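Local coordinates for extracellular protein 11-1 (Passalora fulva, PDB 6ZUS) that binds zinc and probably acts as a secreted avirulence effector of a fungal pathogen, from a structurally conserved family linked to plant resistance proteins, at residues N24-Y35 and T55-A63; A80-G88 and S134-S142. All coordinates share one frame; numbering follows the deposited sequence. Where two conformers were deposited one is given.

The chain starts with strand 6-20, then reaches contact 1. Contact 1 brings N24-Y35 back against T55-A63 and closes a loop of 19 residues that carries the rest of helix 31-40. It ties that helix and the cysteine-bearing turn before it to edge strand 57-64. The chain continues into strand 71-86, whose far end opens contact 2. Contact 2 closes a loop of 45 residues, with hairpin 89-91/96-98, helix 101-109 and the start of strand 127-138, and ends on S134-S142. The two loops follow in series and do not cross. The contact centres are about 27 Å apart, on opposite sides of the chain's centre, but T55 and A56 pack on A80.

Contact 1 (N24-Y35 and T55-A63); sequences NCNFYCSYDSLY and TAIPKIQEA
Y31 and P58 lie where helix 31-35 passes over strand 57-63, their CA atoms 5.5 Å apart and the segment axes at 125°. The strand is an edge strand of the four-stranded antiparallel sheet. The helix and the turn before it pack on one face of it. P58, I60 and E62 point to that face, while I57, K59 and Q61 point away from the helix.

P58 sits under the helix. In the deposited conformer described here, one of two, Y31 has CG anti to its backbone N (chi1 -178°), which lays the ring over the proline. P58 CG lies 3.6 Å from the centroid of the Y31 ring, a CH-pi contact over the face. L34 runs past P58 in the opposite direction, CB against CB, and its CD1 reaches I60 CG1. One face of the Y35 ring receives A56 CB, offset toward the rim. The same tyrosine accepts a hydrogen bond at its hydroxyl, with A56 N 3.2 Å from Y35 OH.

I60 bridges to the turn with two methyl groups. Its CG2 packs on C25 CB at 3.7 Å, and its CD1 meets C29 CB. Disulfides C25-C74 and C29-C76 fasten this turn to the neighbouring strand 71-86. S30 is the N-cap of the helix, since S30 OG accepts from S33 N at 2.9 Å.

At the other end, E62 stretches its chain alongside C25, with E62 CB 3.4 Å from C25 SG. Its OE2 pairs with K72 in a salt bridge, which probably favours the charged carboxylate. A water donates to E62 OE1 and accepts from N26 N. E62 OE1 also takes C25 N at 2.8 Å on its anti side, tilted out of the carboxylate plane, in a nearly straight bond of 167°.

Contact 2 (A80-G88 and S134-S142); sequences ATAWRVRNG and SNDNVHCGS. With ZN (zinc ion), chain J.
A hydrogen bond joins R84 to H139, with R84 NH1 2.8 Å from H139 O. The NH1 donor is tilted 27° from the carbonyl plane. R84 gets there with a chain extended from CG to NE, which runs beside the backbone of 139-141. The other side-chain bond joins N87 to D136, with N87 ND2 3.0 Å from D136 OD1. It uses the syn lone pair of OD1, which lies somewhat out of the N87 amide plane. N137 N takes the anti lone pair, so two donors grip that oxygen.

One face of the R84 guanidinium carries G141 O, offset toward the rim. G141 O is 3.3 Å from R84 NE, but the angle is poor for a bond. R84 NE instead forms a salt bridge with D51.

In the antiparallel sheet, strand 6-20 lies between strands 71-86 and 127-138, so this contact spans it near the sheet end. S134 and N135 form a classic beta bulge facing A8, and N137 and V138 a G1 bulge facing C6. Disulfide C6-C140 ties the tail to that middle strand.

In van der Waals packing, V138 CG2 lies 3.8 Å from the backbone W83 O. Waters link T81 OG1 to S134 OG, and R84 NH1 to H139 N.

For metal, H139 ND1 binds a zinc ion at 2.0 Å, together with H2 ND1 and the terminal carboxylate of Q143.

Contact 1 (N24-Y35 and T55-A63)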
ATOM      1  N   ASN A  24      -8.872 -21.563   8.717  1.00 20.81           N
ATOM      2  CA  ASN A  24      -9.279 -20.138   8.834  1.00 21.06           C
ATOM      3  C   ASN A  24      -8.106 -19.234   8.452  1.00 19.87           C
ATOM      4  O   ASN A  24      -6.941 -19.575   8.720  1.00 20.31           O
ATOM      5  CB  ASN A  24      -9.816 -19.832  10.234  1.00 25.61           C
ATOM      6  CG  ASN A  24     -11.022 -20.678  10.629  1.00 28.03           C
ATOM      7  OD1 ASN A  24     -11.191 -20.970  11.815  1.00 38.32           O
ATOM      8  ND2 ASN A  24     -11.816 -21.121   9.674  1.00 24.56           N
ATOM      9  N   CYS A  25      -8.390 -18.047   7.912  1.00 22.67           N
ATOM     10  CA  CYS A  25      -7.307 -17.127   7.440  1.00 24.54           C
ATOM     11  C   CYS A  25      -6.473 -16.658   8.621  1.00 20.72           C
ATOM     12  O   CYS A  25      -5.281 -16.419   8.430  1.00 22.58           O
ATOM     13  CB  CYS A  25      -7.846 -15.941   6.643  1.00 29.06           C
ATOM     14  SG  CYS A  25      -8.605 -16.544   5.099  1.00 36.11           S
ATOM     15  N   ASN A  26      -7.092 -16.529   9.798  1.00 22.15           N
ATOM     16  CA  ASN A  26      -6.355 -16.097  11.022  1.00 22.67           C
ATOM     17  C   ASN A  26      -5.513 -17.252  11.606  1.00 23.30           C
ATOM     18  O   ASN A  26      -4.884 -17.024  12.665  1.00 24.54           O
ATOM     19  CB  ASN A  26      -7.283 -15.469  12.062  1.00 25.04           C
ATOM     20  CG  ASN A  26      -8.311 -16.410  12.639  1.00 27.93           C
ATOM     21  OD1 ASN A  26      -8.158 -17.641  12.619  1.00 25.25           O
ATOM     22  ND2 ASN A  26      -9.351 -15.815  13.217  1.00 32.76           N
ATOM     23  N   PHE A  27      -5.413 -18.419  10.965  1.00 20.91           N
ATOM     24  CA  PHE A  27      -4.296 -19.361  11.277  1.00 20.39           C
ATOM     25  C   PHE A  27      -3.016 -18.928  10.529  1.00 22.29           C
ATOM     26  O   PHE A  27      -1.955 -19.423  10.840  1.00 24.26           O
ATOM     27  CB  PHE A  27      -4.600 -20.791  10.854  1.00 22.07           C
ATOM     28  CG  PHE A  27      -5.825 -21.429  11.464  1.00 21.29           C
ATOM     29  CD1 PHE A  27      -6.337 -20.979  12.672  1.00 21.43           C
ATOM     30  CD2 PHE A  27      -6.361 -22.573  10.887  1.00 24.53           C
ATOM     31  CE1 PHE A  27      -7.467 -21.575  13.219  1.00 25.25           C
ATOM     32  CE2 PHE A  27      -7.480 -23.185  11.438  1.00 25.53           C
ATOM     33  CZ  PHE A  27      -8.026 -22.684  12.611  1.00 25.08           C
ATOM     34  N   TYR A  28      -3.117 -18.059   9.507  1.00 22.41           N
ATOM     35  CA  TYR A  28      -2.025 -17.759   8.540  1.00 22.74           C
ATOM     36  C   TYR A  28      -1.476 -16.330   8.700  1.00 27.79           C
ATOM     37  O   TYR A  28      -0.278 -16.099   8.423  1.00 33.92           O
ATOM     38  CB  TYR A  28      -2.538 -18.027   7.121  1.00 21.93           C
ATOM     39  CG  TYR A  28      -2.748 -19.497   6.839  1.00 21.57           C
ATOM     40  CD1 TYR A  28      -1.703 -20.293   6.404  1.00 22.32           C
ATOM     41  CD2 TYR A  28      -3.963 -20.124   7.094  1.00 20.31           C
ATOM     42  CE1 TYR A  28      -1.870 -21.656   6.186  1.00 23.43           C
ATOM     43  CE2 TYR A  28      -4.144 -21.479   6.887  1.00 21.06           C
ATOM     44  CZ  TYR A  28      -3.100 -22.267   6.419  1.00 21.61           C
ATOM     45  OH  TYR A  28      -3.261 -23.618   6.180  1.00 22.09           O
ATOM     46  N   CYS A  29      -2.349 -15.373   9.005  1.00 27.10           N
ATOM     47  CA  CYS A  29      -2.034 -13.924   9.117  1.00 33.15           C
ATOM     48  C   CYS A  29      -2.375 -13.465  10.527  1.00 32.72           C
ATOM     49  O   CYS A  29      -3.367 -13.964  11.099  1.00 30.49           O
ATOM     50  CB  CYS A  29      -2.854 -13.047   8.162  1.00 37.93           C
ATOM     51  SG  CYS A  29      -2.747 -13.644   6.464  1.00 53.57           S
ATOM     52  N   SER A  30      -1.599 -12.513  11.016  1.00 32.79           N
ATOM     53  CA  SER A  30      -1.806 -11.858  12.327  1.00 36.47           C
ATOM     54  C   SER A  30      -1.664 -10.351  12.145  1.00 34.57           C
ATOM     55  O   SER A  30      -0.942  -9.919  11.202  1.00 31.45           O
ATOM     56  CB  SER A  30      -0.845 -12.396  13.366  1.00 36.20           C
ATOM     57  OG  SER A  30       0.526 -12.122  13.066  1.00 37.35           O
ATOM     58  N   TYR A  31      -2.319  -9.607  13.023  1.00 33.87           N
ATOM     59  CA  TYR A  31      -2.154  -8.140  13.241  0.50 31.49           C
ATOM     60  C   TYR A  31      -0.660  -7.853  13.262  1.00 32.65           C
ATOM     61  O   TYR A  31      -0.191  -6.948  12.577  1.00 33.02           O
ATOM     62  CB  TYR A  31      -2.776  -7.659  14.564  0.50 30.51           C
ATOM     63  CG  TYR A  31      -2.668  -6.167  14.802  0.50 27.43           C
ATOM     64  CD1 TYR A  31      -1.468  -5.580  15.170  0.50 28.59           C
ATOM     65  CD2 TYR A  31      -3.756  -5.342  14.601  0.50 27.63           C
ATOM     66  CE1 TYR A  31      -1.339  -4.212  15.313  0.50 26.66           C
ATOM     67  CE2 TYR A  31      -3.655  -3.971  14.765  0.50 27.84           C
ATOM     68  CZ  TYR A  31      -2.443  -3.414  15.103  0.50 25.08           C
ATOM     69  OH  TYR A  31      -2.372  -2.077  15.245  0.50 30.39           O
ATOM     70  N   ASP A  32       0.070  -8.667  14.032  1.00 32.06           N
ATOM     71  CA  ASP A  32       1.521  -8.466  14.290  1.00 35.33           C
ATOM     72  C   ASP A  32       2.335  -8.683  13.017  1.00 35.92           C
ATOM     73  O   ASP A  32       3.260  -7.907  12.766  1.00 27.05           O
ATOM     74  CB  ASP A  32       2.063  -9.355  15.410  1.00 46.31           C
ATOM     75  CG  ASP A  32       2.087  -8.661  16.774  1.00 70.77           C
ATOM     76  OD1 ASP A  32       1.028  -8.074  17.180  1.00 75.09           O
ATOM     77  OD2 ASP A  32       3.176  -8.680  17.421  1.00101.36           O
ATOM     78  N   SER A  33       2.071  -9.761  12.281  1.00 31.48           N
ATOM     79  CA  SER A  33       2.791 -10.070  11.022  1.00 29.53           C
ATOM     80  C   SER A  33       2.543  -8.936  10.017  1.00 23.99           C
ATOM     81  O   SER A  33       3.505  -8.552   9.332  1.00 26.75           O
ATOM     82  CB  SER A  33       2.348 -11.406  10.444  1.00 34.34           C
ATOM     83  OG  SER A  33       0.973 -11.357   9.990  1.00 42.80           O
ATOM     84  N   LEU A  34       1.325  -8.415   9.969  1.00 21.73           N
ATOM     85  CA  LEU A  34       0.959  -7.354   8.982  1.00 22.87           C
ATOM     86  C   LEU A  34       1.593  -6.029   9.424  1.00 25.23           C
ATOM     87  O   LEU A  34       2.145  -5.304   8.590  1.00 21.90           O
ATOM     88  CB  LEU A  34      -0.555  -7.272   8.834  1.00 21.96           C
ATOM     89  CG  LEU A  34      -1.162  -8.474   8.103  1.00 22.46           C
ATOM     90  CD1 LEU A  34      -2.660  -8.582   8.283  1.00 21.70           C
ATOM     91  CD2 LEU A  34      -0.771  -8.441   6.649  1.00 22.65           C
ATOM     92  N   TYR A  35       1.608  -5.750  10.728  1.00 26.47           N
ATOM     93  CA  TYR A  35       2.299  -4.537  11.250  1.00 27.23           C
ATOM     94  C   TYR A  35       3.792  -4.646  10.888  1.00 26.96           C
ATOM     95  O   TYR A  35       4.411  -3.622  10.470  1.00 29.45           O
ATOM     96  CB  TYR A  35       1.926  -4.290  12.726  1.00 31.23           C
ATOM     97  CG  TYR A  35       1.653  -2.825  12.976  1.00 33.73           C
ATOM     98  CD1 TYR A  35       2.730  -1.917  12.978  1.00 42.16           C
ATOM     99  CD2 TYR A  35       0.374  -2.312  13.106  1.00 33.63           C
ATOM    100  CE1 TYR A  35       2.566  -0.548  13.178  1.00 39.29           C
ATOM    101  CE2 TYR A  35       0.190  -0.931  13.271  1.00 47.20           C
ATOM    102  CZ  TYR A  35       1.283  -0.044  13.320  1.00 46.47           C
ATOM    103  OH  TYR A  35       1.159   1.328  13.460  1.00 45.88           O
ATOM    104  N   THR A  55      -0.893   5.774  11.488  1.00 27.56           N
ATOM    105  CA  THR A  55      -1.007   4.460  12.161  1.00 27.72           C
ATOM    106  C   THR A  55      -1.445   3.428  11.109  1.00 24.41           C
ATOM    107  O   THR A  55      -2.302   3.754  10.264  1.00 24.56           O
ATOM    108  CB  THR A  55      -2.023   4.534  13.315  1.00 33.42           C
ATOM    109  OG1 THR A  55      -1.436   5.433  14.260  1.00 40.45           O
ATOM    110  CG2 THR A  55      -2.278   3.188  13.945  1.00 34.87           C
ATOM    111  N   ALA A  56      -0.787   2.285  11.104  1.00 25.05           N
ATOM    112  CA  ALA A  56      -1.105   1.189  10.149  1.00 25.52           C
ATOM    113  C   ALA A  56      -2.359   0.458  10.666  1.00 28.96           C
ATOM    114  O   ALA A  56      -2.503   0.291  11.884  1.00 25.45           O
ATOM    115  CB  ALA A  56       0.087   0.304  10.002  1.00 26.37           C
ATOM    116  N   ILE A  57      -3.206  -0.006   9.757  1.00 25.70           N
ATOM    117  CA  ILE A  57      -4.429  -0.783  10.079  1.00 26.16           C
ATOM    118  C   ILE A  57      -4.363  -2.128   9.345  1.00 24.30           C
ATOM    119  O   ILE A  57      -4.656  -2.163   8.146  1.00 23.84           O
ATOM    120  CB  ILE A  57      -5.654   0.043   9.680  1.00 27.27           C
ATOM    121  CG1 ILE A  57      -5.657   1.383  10.426  1.00 31.75           C
ATOM    122  CG2 ILE A  57      -6.945  -0.743   9.912  1.00 35.94           C
ATOM    123  CD1 ILE A  57      -6.815   2.252  10.067  1.00 39.68           C
ATOM    124  N   PRO A  58      -3.975  -3.215  10.041  1.00 25.51           N
ATOM    125  CA  PRO A  58      -4.118  -4.581   9.518  1.00 25.90           C
ATOM    126  C   PRO A  58      -5.573  -4.985   9.274  1.00 26.41           C
ATOM    127  O   PRO A  58      -6.509  -4.539   9.961  1.00 24.80           O
ATOM    128  CB  PRO A  58      -3.420  -5.500  10.539  1.00 26.50           C
ATOM    129  CG  PRO A  58      -2.533  -4.564  11.318  1.00 28.40           C
ATOM    130  CD  PRO A  58      -3.275  -3.224  11.335  1.00 29.44           C
ATOM    131  N   LYS A  59      -5.783  -5.841   8.276  1.00 23.86           N
ATOM    132  CA  LYS A  59      -7.126  -6.366   7.982  1.00 25.52           C
ATOM    133  C   LYS A  59      -6.950  -7.791   7.474  1.00 23.85           C
ATOM    134  O   LYS A  59      -5.954  -8.075   6.770  1.00 19.55           O
ATOM    135  CB  LYS A  59      -7.829  -5.480   6.960  1.00 32.80           C
ATOM    136  CG  LYS A  59      -9.282  -5.835   6.699  1.00 47.78           C
ATOM    137  CD  LYS A  59      -9.749  -5.485   5.280  1.00 69.67           C
ATOM    138  CE  LYS A  59      -9.662  -4.007   4.932  1.00 86.29           C
ATOM    139  NZ  LYS A  59     -10.553  -3.639   3.799  1.00 92.37           N
ATOM    140  N   ILE A  60      -7.918  -8.652   7.779  1.00 22.61           N
ATOM    141  CA  ILE A  60      -7.934 -10.074   7.318  1.00 21.90           C
ATOM    142  C   ILE A  60      -9.349 -10.326   6.796  1.00 24.45           C
ATOM    143  O   ILE A  60     -10.320  -9.975   7.502  1.00 24.66           O
ATOM    144  CB  ILE A  60      -7.519 -11.015   8.453  1.00 26.29           C
ATOM    145  CG1 ILE A  60      -6.129 -10.677   9.005  1.00 27.21           C
ATOM    146  CG2 ILE A  60      -7.629 -12.480   8.018  1.00 29.37           C
ATOM    147  CD1 ILE A  60      -5.719 -11.509  10.232  1.00 29.91           C
ATOM    148  N   GLN A  61      -9.463 -10.759   5.561  1.00 21.27           N
ATOM    149  CA  GLN A  61     -10.740 -11.087   4.891  1.00 21.95           C
ATOM    150  C   GLN A  61     -10.640 -12.563   4.469  1.00 22.04           C
ATOM    151  O   GLN A  61      -9.534 -13.011   4.059  1.00 20.80           O
ATOM    152  CB  GLN A  61     -10.985 -10.294   3.604  1.00 24.87           C
ATOM    153  CG  GLN A  61     -10.936  -8.795   3.760  1.00 30.31           C
ATOM    154  CD  GLN A  61     -10.891  -8.139   2.390  1.00 33.19           C
ATOM    155  OE1 GLN A  61     -11.845  -8.248   1.601  1.00 30.52           O
ATOM    156  NE2 GLN A  61      -9.747  -7.513   2.097  1.00 28.48           N
ATOM    157  N   GLU A  62     -11.764 -13.263   4.507  1.00 20.13           N
ATOM    158  CA  GLU A  62     -11.870 -14.700   4.183  1.00 24.02           C
ATOM    159  C   GLU A  62     -13.191 -14.895   3.442  1.00 23.98           C
ATOM    160  O   GLU A  62     -14.236 -14.337   3.885  1.00 21.49           O
ATOM    161  CB  GLU A  62     -11.834 -15.480   5.514  1.00 28.49           C
ATOM    162  CG  GLU A  62     -12.045 -16.984   5.413  1.00 34.00           C
ATOM    163  CD  GLU A  62     -12.117 -17.680   6.778  1.00 35.00           C
ATOM    164  OE1 GLU A  62     -11.118 -17.649   7.561  1.00 30.95           O
ATOM    165  OE2 GLU A  62     -13.187 -18.262   7.059  1.00 33.70           O
ATOM    166  N   ALA A  63     -13.183 -15.720   2.409  1.00 24.87           N
ATOM    167  CA  ALA A  63     -14.410 -16.110   1.679  1.00 23.94           C
ATOM    168  C   ALA A  63     -14.148 -17.469   1.047  1.00 23.50           C
ATOM    169  O   ALA A  63     -13.035 -17.712   0.598  1.00 21.96           O
ATOM    170  CB  ALA A  63     -14.769 -15.066   0.635  1.00 25.63           C
TER
HETATM  171  O   HOH W   1     -10.246 -16.251   9.786  1.00 32.98           O
HETATM  172  O   HOH W   2      -3.874  -0.488  14.072  1.00 36.55           O

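Contact 2 (A80-G88 and S134-S142)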
ATOM      1  N   ALA A  80      -2.018   2.340   5.444  1.00 20.74           N
ATOM      2  CA  ALA A  80      -1.620   3.578   6.124  1.00 20.45           C
ATOM      3  C   ALA A  80      -1.591   4.692   5.077  1.00 22.07           C
ATOM      4  O   ALA A  80      -1.529   4.418   3.843  1.00 21.66           O
ATOM      5  CB  ALA A  80      -0.288   3.369   6.818  1.00 21.01           C
ATOM      6  N   THR A  81      -1.603   5.927   5.565  1.00 22.93           N
ATOM      7  CA  THR A  81      -1.561   7.133   4.713  1.00 21.73           C
ATOM      8  C   THR A  81      -0.161   7.726   4.792  1.00 20.77           C
ATOM      9  O   THR A  81       0.346   7.929   5.917  1.00 20.90           O
ATOM     10  CB  THR A  81      -2.608   8.158   5.147  1.00 23.96           C
ATOM     11  OG1 THR A  81      -3.885   7.527   4.946  1.00 26.82           O
ATOM     12  CG2 THR A  81      -2.480   9.440   4.354  1.00 23.19           C
ATOM     13  N   ALA A  82       0.448   7.943   3.638  1.00 20.85           N
ATOM     14  CA  ALA A  82       1.626   8.829   3.518  1.00 21.33           C
ATOM     15  C   ALA A  82       1.083  10.267   3.529  1.00 18.95           C
ATOM     16  O   ALA A  82       0.447  10.680   2.571  1.00 18.46           O
ATOM     17  CB  ALA A  82       2.432   8.500   2.267  1.00 22.05           C
ATOM     18  N   TRP A  83       1.335  10.996   4.614  1.00 20.27           N
ATOM     19  CA  TRP A  83       0.731  12.340   4.815  1.00 22.51           C
ATOM     20  C   TRP A  83       1.143  13.343   3.733  1.00 21.19           C
ATOM     21  O   TRP A  83       0.253  14.146   3.284  1.00 21.69           O
ATOM     22  CB  TRP A  83       1.066  12.851   6.210  1.00 22.05           C
ATOM     23  CG  TRP A  83       0.400  12.083   7.298  1.00 22.56           C
ATOM     24  CD1 TRP A  83       1.004  11.500   8.359  1.00 22.86           C
ATOM     25  CD2 TRP A  83      -1.018  11.926   7.476  1.00 25.02           C
ATOM     26  NE1 TRP A  83       0.053  10.957   9.177  1.00 27.13           N
ATOM     27  CE2 TRP A  83      -1.189  11.199   8.664  1.00 25.58           C
ATOM     28  CE3 TRP A  83      -2.149  12.350   6.751  1.00 28.92           C
ATOM     29  CZ2 TRP A  83      -2.453  10.843   9.133  1.00 29.18           C
ATOM     30  CZ3 TRP A  83      -3.401  11.992   7.206  1.00 32.24           C
ATOM     31  CH2 TRP A  83      -3.538  11.258   8.392  1.00 29.25           C
ATOM     32  N   ARG A  84       2.403  13.307   3.296  1.00 19.29           N
ATOM     33  CA  ARG A  84       2.943  14.367   2.398  1.00 20.60           C
ATOM     34  C   ARG A  84       3.910  13.749   1.388  1.00 21.14           C
ATOM     35  O   ARG A  84       4.970  13.229   1.805  1.00 20.11           O
ATOM     36  CB  ARG A  84       3.634  15.449   3.234  1.00 21.79           C
ATOM     37  CG  ARG A  84       2.766  16.074   4.307  1.00 21.27           C
ATOM     38  CD  ARG A  84       3.577  17.072   5.075  1.00 22.99           C
ATOM     39  NE  ARG A  84       2.866  17.419   6.291  1.00 23.75           N
ATOM     40  CZ  ARG A  84       1.783  18.182   6.350  1.00 25.91           C
ATOM     41  NH1 ARG A  84       1.278  18.741   5.257  1.00 26.39           N
ATOM     42  NH2 ARG A  84       1.242  18.421   7.540  1.00 28.52           N
ATOM     43  N   VAL A  85       3.490  13.746   0.128  1.00 21.34           N
ATOM     44  CA  VAL A  85       4.235  13.148  -1.006  1.00 21.85           C
ATOM     45  C   VAL A  85       4.320  14.208  -2.117  1.00 23.64           C
ATOM     46  O   VAL A  85       3.326  14.882  -2.390  1.00 21.02           O
ATOM     47  CB  VAL A  85       3.586  11.832  -1.474  1.00 20.47           C
ATOM     48  CG1 VAL A  85       4.385  11.258  -2.639  1.00 21.77           C
ATOM     49  CG2 VAL A  85       3.420  10.854  -0.317  1.00 19.87           C
ATOM     50  N   ARG A  86       5.481  14.334  -2.735  1.00 23.36           N
ATOM     51  CA  ARG A  86       5.701  15.359  -3.783  1.00 24.33           C
ATOM     52  C   ARG A  86       4.766  15.047  -4.945  1.00 26.22           C
ATOM     53  O   ARG A  86       4.351  13.872  -5.105  1.00 25.69           O
ATOM     54  CB  ARG A  86       7.174  15.393  -4.172  1.00 27.20           C
ATOM     55  CG  ARG A  86       8.064  15.850  -3.033  1.00 27.06           C
ATOM     56  CD  ARG A  86       9.413  16.059  -3.605  1.00 31.97           C
ATOM     57  NE  ARG A  86      10.428  16.149  -2.572  1.00 37.03           N
ATOM     58  CZ  ARG A  86      10.788  17.285  -1.960  1.00 35.82           C
ATOM     59  NH1 ARG A  86      10.157  18.419  -2.196  1.00 32.07           N
ATOM     60  NH2 ARG A  86      11.777  17.237  -1.084  1.00 35.84           N
ATOM     61  N   ASN A  87       4.425  16.081  -5.700  1.00 28.22           N
ATOM     62  CA  ASN A  87       3.737  15.938  -7.007  1.00 30.78           C
ATOM     63  C   ASN A  87       4.734  15.986  -8.167  1.00 30.94           C
ATOM     64  O   ASN A  87       5.689  16.755  -8.146  1.00 34.12           O
ATOM     65  CB  ASN A  87       2.641  16.991  -7.155  1.00 37.78           C
ATOM     66  CG  ASN A  87       1.382  16.540  -6.448  1.00 45.27           C
ATOM     67  OD1 ASN A  87       0.941  15.397  -6.645  1.00 52.41           O
ATOM     68  ND2 ASN A  87       0.803  17.424  -5.642  1.00 52.53           N
ATOM     69  N   GLY A  88       4.469  15.199  -9.191  1.00 32.18           N
ATOM     70  CA  GLY A  88       5.168  15.294 -10.479  1.00 33.91           C
ATOM     71  C   GLY A  88       6.429  14.465 -10.475  1.00 31.78           C
ATOM     72  O   GLY A  88       6.409  13.336  -9.941  1.00 38.38           O
ATOM     73  N   SER A 134      -5.469  10.684  -1.447  1.00 24.89           N
ATOM     74  CA  SER A 134      -6.546  10.901  -0.464  1.00 24.44           C
ATOM     75  C   SER A 134      -6.698  12.416  -0.151  1.00 29.36           C
ATOM     76  O   SER A 134      -7.766  12.820   0.434  1.00 29.03           O
ATOM     77  CB  SER A 134      -6.319  10.075   0.748  1.00 26.52           C
ATOM     78  OG  SER A 134      -5.097  10.366   1.362  1.00 29.07           O
ATOM     79  N   ASN A 135      -5.730  13.249  -0.539  1.00 27.36           N
ATOM     80  CA  ASN A 135      -5.768  14.728  -0.296  1.00 29.22           C
ATOM     81  C   ASN A 135      -4.759  15.399  -1.245  1.00 30.47           C
ATOM     82  O   ASN A 135      -3.664  14.899  -1.317  1.00 31.55           O
ATOM     83  CB  ASN A 135      -5.574  14.998   1.201  1.00 29.72           C
ATOM     84  CG  ASN A 135      -5.908  16.421   1.621  1.00 32.70           C
ATOM     85  OD1 ASN A 135      -6.320  17.228   0.791  1.00 34.99           O
ATOM     86  ND2 ASN A 135      -5.718  16.719   2.896  1.00 29.67           N
ATOM     87  N   ASP A 136      -5.111  16.425  -2.027  1.00 34.87           N
ATOM     88  CA  ASP A 136      -4.081  17.152  -2.838  1.00 37.97           C
ATOM     89  C   ASP A 136      -3.841  18.564  -2.276  1.00 38.35           C
ATOM     90  O   ASP A 136      -4.547  19.009  -1.363  1.00 38.50           O
ATOM     91  CB  ASP A 136      -4.356  17.123  -4.350  1.00 46.08           C
ATOM     92  CG  ASP A 136      -3.082  17.046  -5.214  1.00 53.78           C
ATOM     93  OD1 ASP A 136      -2.095  17.754  -4.876  1.00 56.46           O
ATOM     94  OD2 ASP A 136      -3.055  16.265  -6.223  1.00 53.73           O
ATOM     95  N   ASN A 137      -2.795  19.229  -2.755  1.00 41.36           N
ATOM     96  CA  ASN A 137      -2.417  20.605  -2.339  1.00 46.20           C
ATOM     97  C   ASN A 137      -2.321  20.651  -0.814  1.00 43.47           C
ATOM     98  O   ASN A 137      -2.995  21.501  -0.205  1.00 48.60           O
ATOM     99  CB  ASN A 137      -3.405  21.634  -2.895  1.00 48.06           C
ATOM    100  CG  ASN A 137      -3.659  21.379  -4.360  1.00 50.05           C
ATOM    101  OD1 ASN A 137      -2.735  21.449  -5.173  1.00 54.66           O
ATOM    102  ND2 ASN A 137      -4.882  20.981  -4.677  1.00 54.62           N
ATOM    103  N   VAL A 138      -1.521  19.751  -0.234  1.00 31.77           N
ATOM    104  CA  VAL A 138      -1.080  19.846   1.182  1.00 29.31           C
ATOM    105  C   VAL A 138       0.341  20.437   1.196  1.00 24.19           C
ATOM    106  O   VAL A 138       1.039  20.374   0.187  1.00 24.75           O
ATOM    107  CB  VAL A 138      -1.201  18.503   1.942  1.00 30.91           C
ATOM    108  CG1 VAL A 138      -2.620  17.910   1.867  1.00 30.49           C
ATOM    109  CG2 VAL A 138      -0.122  17.482   1.544  1.00 28.25           C
ATOM    110  N   HIS A 139       0.753  21.007   2.311  1.00 24.87           N
ATOM    111  CA  HIS A 139       2.154  21.457   2.508  1.00 25.81           C
ATOM    112  C   HIS A 139       3.082  20.234   2.376  1.00 24.36           C
ATOM    113  O   HIS A 139       2.728  19.128   2.893  1.00 26.00           O
ATOM    114  CB  HIS A 139       2.372  22.138   3.877  1.00 27.03           C
ATOM    115  CG  HIS A 139       1.718  23.474   3.987  1.00 31.99           C
ATOM    116  ND1 HIS A 139       2.421  24.616   4.348  1.00 33.94           N
ATOM    117  CD2 HIS A 139       0.425  23.848   3.787  1.00 34.27           C
ATOM    118  CE1 HIS A 139       1.568  25.641   4.391  1.00 35.24           C
ATOM    119  NE2 HIS A 139       0.330  25.196   4.051  1.00 31.12           N
ATOM    120  N   CYS A 140       4.261  20.437   1.792  1.00 23.99           N
ATOM    121  CA  CYS A 140       5.317  19.405   1.773  1.00 24.16           C
ATOM    122  C   CYS A 140       5.966  19.353   3.162  1.00 22.21           C
ATOM    123  O   CYS A 140       6.374  18.234   3.588  1.00 21.35           O
ATOM    124  CB  CYS A 140       6.283  19.602   0.606  1.00 27.24           C
ATOM    125  SG  CYS A 140       5.430  19.479  -1.015  1.00 37.14           S
ATOM    126  N   GLY A 141       6.072  20.519   3.837  1.00 20.32           N
ATOM    127  CA  GLY A 141       6.650  20.586   5.178  1.00 19.72           C
ATOM    128  C   GLY A 141       5.626  20.322   6.251  1.00 20.92           C
ATOM    129  O   GLY A 141       4.438  20.303   5.949  1.00 23.24           O
ATOM    130  N   SER A 142       6.097  20.122   7.476  1.00 22.15           N
ATOM    131  CA  SER A 142       5.226  19.877   8.645  1.00 25.70           C
ATOM    132  C   SER A 142       4.622  21.223   9.106  1.00 29.31           C
ATOM    133  O   SER A 142       3.715  21.195   9.959  1.00 29.37           O
ATOM    134  CB  SER A 142       6.006  19.214   9.735  1.00 27.53           C
ATOM    135  OG  SER A 142       6.990  20.099  10.260  1.00 26.39           O
TER
HETATM  136 ZN    ZN J 209       4.371  24.773   4.770  0.80 21.89          ZN
HETATM  137  O   HOH W   3      -5.666   8.610   3.332  1.00 45.50           O
HETATM  138  O   HOH W   4      -1.123  20.817   4.755  1.00 26.37           O
HETATM  139  O   HOH W   5       2.465  18.929  10.672  1.00 35.61           O